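Local coordinates for serine protease pet (Escherichia coli, PDB 4OM9), which is a secreted autotransporter enterotoxin of enteroaggregative E. coli and a serine protease, which probably cleaves alpha-fodrin in host cells, at residues K109-A117 and I397-T405. Residues are numbered along the deposited sequence; the frame is centred on the assembly and turned at random.
Sequences KYVVETRGA and IYVAGGPGT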
loop_
_atom_site.group_PDB
_atom_site.type_symbol
_atom_site.label_atom_id
_atom_site.label_comp_id
_atom_site.label_asym_id
_atom_site.label_seq_id
_atom_site.Cartn_x
_atom_site.Cartn_y
_atom_site.Cartn_z
ATOM N N LYS A 109 -14.266 31.613 14.128
ATOM C CA LYS A 109 -15.030 30.483 13.560
ATOM C C LYS A 109 -14.616 29.127 14.128
ATOM O O LYS A 109 -13.549 29.002 14.711
ATOM C CB LYS A 109 -14.890 30.441 12.032
ATOM C CG LYS A 109 -15.711 31.502 11.294
ATOM C CD LYS A 109 -15.412 31.455 9.802
ATOM C CE LYS A 109 -16.654 31.110 8.982
ATOM N NZ LYS A 109 -16.282 30.821 7.559
ATOM N N TYR A 110 -15.472 28.119 13.968
ATOM C CA TYR A 110 -15.160 26.780 14.468
ATOM C C TYR A 110 -14.027 26.174 13.649
ATOM O O TYR A 110 -14.064 26.200 12.417
ATOM C CB TYR A 110 -16.374 25.843 14.404
ATOM C CG TYR A 110 -17.563 26.260 15.223
ATOM C CD1 TYR A 110 -17.417 27.074 16.345
ATOM C CD2 TYR A 110 -18.851 25.842 14.867
ATOM C CE1 TYR A 110 -18.541 27.463 17.087
ATOM C CE2 TYR A 110 -19.957 26.209 15.596
ATOM C CZ TYR A 110 -19.813 27.029 16.707
ATOM O OH TYR A 110 -20.947 27.404 17.427
ATOM N N VAL A 111 -13.036 25.609 14.325
ATOM C CA VAL A 111 -11.939 24.973 13.610
ATOM C C VAL A 111 -12.351 23.642 12.982
ATOM O O VAL A 111 -12.795 22.712 13.657
ATOM C CB VAL A 111 -10.737 24.751 14.519
ATOM C CG1 VAL A 111 -9.627 23.968 13.768
ATOM C CG2 VAL A 111 -10.224 26.089 14.985
ATOM N N VAL A 112 -12.173 23.554 11.678
ATOM C CA VAL A 112 -12.609 22.382 10.948
ATOM C C VAL A 112 -11.505 21.302 10.897
ATOM O O VAL A 112 -11.811 20.114 10.860
ATOM C CB VAL A 112 -13.071 22.804 9.529
ATOM C CG1 VAL A 112 -13.011 21.674 8.548
ATOM C CG2 VAL A 112 -14.478 23.350 9.592
ATOM N N GLU A 113 -10.239 21.711 10.944
ATOM C CA GLU A 113 -9.109 20.785 10.660
ATOM C C GLU A 113 -8.739 19.800 11.763
ATOM O O GLU A 113 -8.232 18.723 11.470
ATOM C CB GLU A 113 -7.844 21.574 10.294
ATOM C CG GLU A 113 -7.936 22.341 8.967
ATOM C CD GLU A 113 -8.970 23.485 8.977
ATOM O OE1 GLU A 113 -9.492 23.843 10.062
ATOM O OE2 GLU A 113 -9.257 24.012 7.880
ATOM N N THR A 114 -8.943 20.167 13.025
ATOM C CA THR A 114 -8.544 19.297 14.128
ATOM C C THR A 114 -9.593 19.308 15.214
ATOM O O THR A 114 -10.329 20.286 15.357
ATOM C CB THR A 114 -7.174 19.704 14.721
ATOM O OG1 THR A 114 -6.987 19.061 15.990
ATOM C CG2 THR A 114 -7.071 21.205 14.907
ATOM N N ARG A 115 -9.690 18.220 15.973
ATOM C CA ARG A 115 -10.648 18.189 17.071
ATOM C C ARG A 115 -10.036 18.791 18.337
ATOM O O ARG A 115 -10.720 18.930 19.359
ATOM C CB ARG A 115 -11.156 16.772 17.334
ATOM C CG ARG A 115 -12.335 16.366 16.441
ATOM C CD ARG A 115 -11.880 16.097 15.030
ATOM N NE ARG A 115 -11.011 14.921 14.991
ATOM C CZ ARG A 115 -10.051 14.700 14.090
ATOM N NH1 ARG A 115 -9.791 15.578 13.126
ATOM N NH2 ARG A 115 -9.331 13.592 14.171
ATOM N N GLY A 116 -8.764 19.171 18.249
ATOM C CA GLY A 116 -8.095 19.898 19.316
ATOM C C GLY A 116 -7.356 19.003 20.297
ATOM O O GLY A 116 -7.533 17.789 20.290
ATOM N N ALA A 117 -6.526 19.588 21.151
ATOM C CA ALA A 117 -5.762 18.769 22.090
ATOM C C ALA A 117 -6.619 18.423 23.307
ATOM O O ALA A 117 -7.550 19.161 23.639
ATOM C CB ALA A 117 -4.478 19.479 22.507
ATOM N N ILE A 397 -16.651 21.668 -1.953
ATOM C CA ILE A 397 -16.543 21.051 -0.640
ATOM C C ILE A 397 -15.085 20.780 -0.230
ATOM O O ILE A 397 -14.287 20.259 -1.028
ATOM C CB ILE A 397 -17.335 19.746 -0.598
ATOM C CG1 ILE A 397 -18.807 20.029 -0.870
ATOM C CG2 ILE A 397 -17.148 19.040 0.750
ATOM C CD1 ILE A 397 -19.637 18.808 -1.135
ATOM N N TYR A 398 -14.747 21.136 1.014
ATOM C CA TYR A 398 -13.418 20.907 1.585
ATOM C C TYR A 398 -13.556 19.965 2.763
ATOM O O TYR A 398 -14.292 20.239 3.708
ATOM C CB TYR A 398 -12.786 22.234 1.975
ATOM C CG TYR A 398 -11.574 22.281 2.908
ATOM C CD1 TYR A 398 -11.746 22.367 4.286
ATOM C CD2 TYR A 398 -10.267 22.384 2.399
ATOM C CE1 TYR A 398 -10.659 22.495 5.137
ATOM C CE2 TYR A 398 -9.160 22.492 3.245
ATOM C CZ TYR A 398 -9.372 22.553 4.621
ATOM O OH TYR A 398 -8.332 22.693 5.502
ATOM N N VAL A 399 -12.892 18.817 2.657
ATOM C CA VAL A 399 -12.963 17.772 3.663
ATOM C C VAL A 399 -11.622 17.690 4.375
ATOM O O VAL A 399 -10.589 17.448 3.736
ATOM C CB VAL A 399 -13.318 16.432 3.035
ATOM C CG1 VAL A 399 -13.609 15.378 4.098
ATOM C CG2 VAL A 399 -14.513 16.618 2.097
ATOM N N ALA A 400 -11.631 17.913 5.683
ATOM C CA ALA A 400 -10.385 17.941 6.445
ATOM C C ALA A 400 -10.417 17.104 7.725
ATOM O O ALA A 400 -11.469 16.915 8.345
ATOM C CB ALA A 400 -10.021 19.385 6.788
ATOM N N GLY A 401 -9.251 16.573 8.095
ATOM C CA GLY A 401 -9.006 16.199 9.476
ATOM C C GLY A 401 -9.197 14.745 9.817
ATOM O O GLY A 401 -8.778 14.292 10.889
ATOM N N GLY A 402 -9.870 14.015 8.939
ATOM C CA GLY A 402 -9.969 12.569 9.103
ATOM C C GLY A 402 -11.347 11.939 9.222
ATOM O O GLY A 402 -11.686 11.040 8.460
ATOM N N PRO A 403 -12.148 12.377 10.207
ATOM C CA PRO A 403 -13.308 11.550 10.528
ATOM C C PRO A 403 -14.627 12.027 9.923
ATOM O O PRO A 403 -15.655 11.482 10.299
ATOM C CB PRO A 403 -13.363 11.642 12.049
ATOM C CG PRO A 403 -12.900 13.053 12.318
ATOM C CD PRO A 403 -11.977 13.464 11.181
ATOM N N GLY A 404 -14.624 13.006 9.023
ATOM C CA GLY A 404 -15.878 13.420 8.414
ATOM C C GLY A 404 -16.295 12.520 7.249
ATOM O O GLY A 404 -15.461 11.876 6.608
ATOM N N THR A 405 -17.598 12.467 7.003
ATOM C CA THR A 405 -18.173 11.784 5.849
ATOM C C THR A 405 -19.037 12.753 5.039
ATOM O O THR A 405 -19.816 13.541 5.597
ATOM C CB THR A 405 -19.021 10.581 6.280
ATOM O OG1 THR A 405 -18.160 9.597 6.856
ATOM C CG2 THR A 405 -19.750 9.953 5.086
#
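P403 puts its CD over one face of the R115 guanidinium, off centre, 3.6 Å from NH1 of R115. The contact docks a loop of the chymotrypsin-like protease domain onto the parallel beta-helix of the passenger. The loop follows strand 102-107. Its partner is the end of strand 397-399 and the turn that leads on to strand 404-408. Bends at chi2 and chi3 (74° and 66°) bring the R115 group back to this turn. There NH1 of R115 donates a hydrogen bond to O of G401 at 2.8 Å. The bond is bent, 139° at the hydrogen, and the nitrogen sits above the carbonyl plane. The backbones come close here: CA of G401 lies 3.3 Å from O of E113. Further along, V112 CG1 packs on CB of A400 and meets the ring edge of Y398 at CE1, both at 4.2 Å. The side chains of E113 and Y398 cross at about a right angle. Several bonds hold the E113 carboxylate: OE1 pairs with Y90 OH, and OE2 also pairs with T88 OG1. Y398 OH has a second partner in the backbone N of S87, and donates its proton to the anti lone pair of E113 OE2 at 2.9 Å.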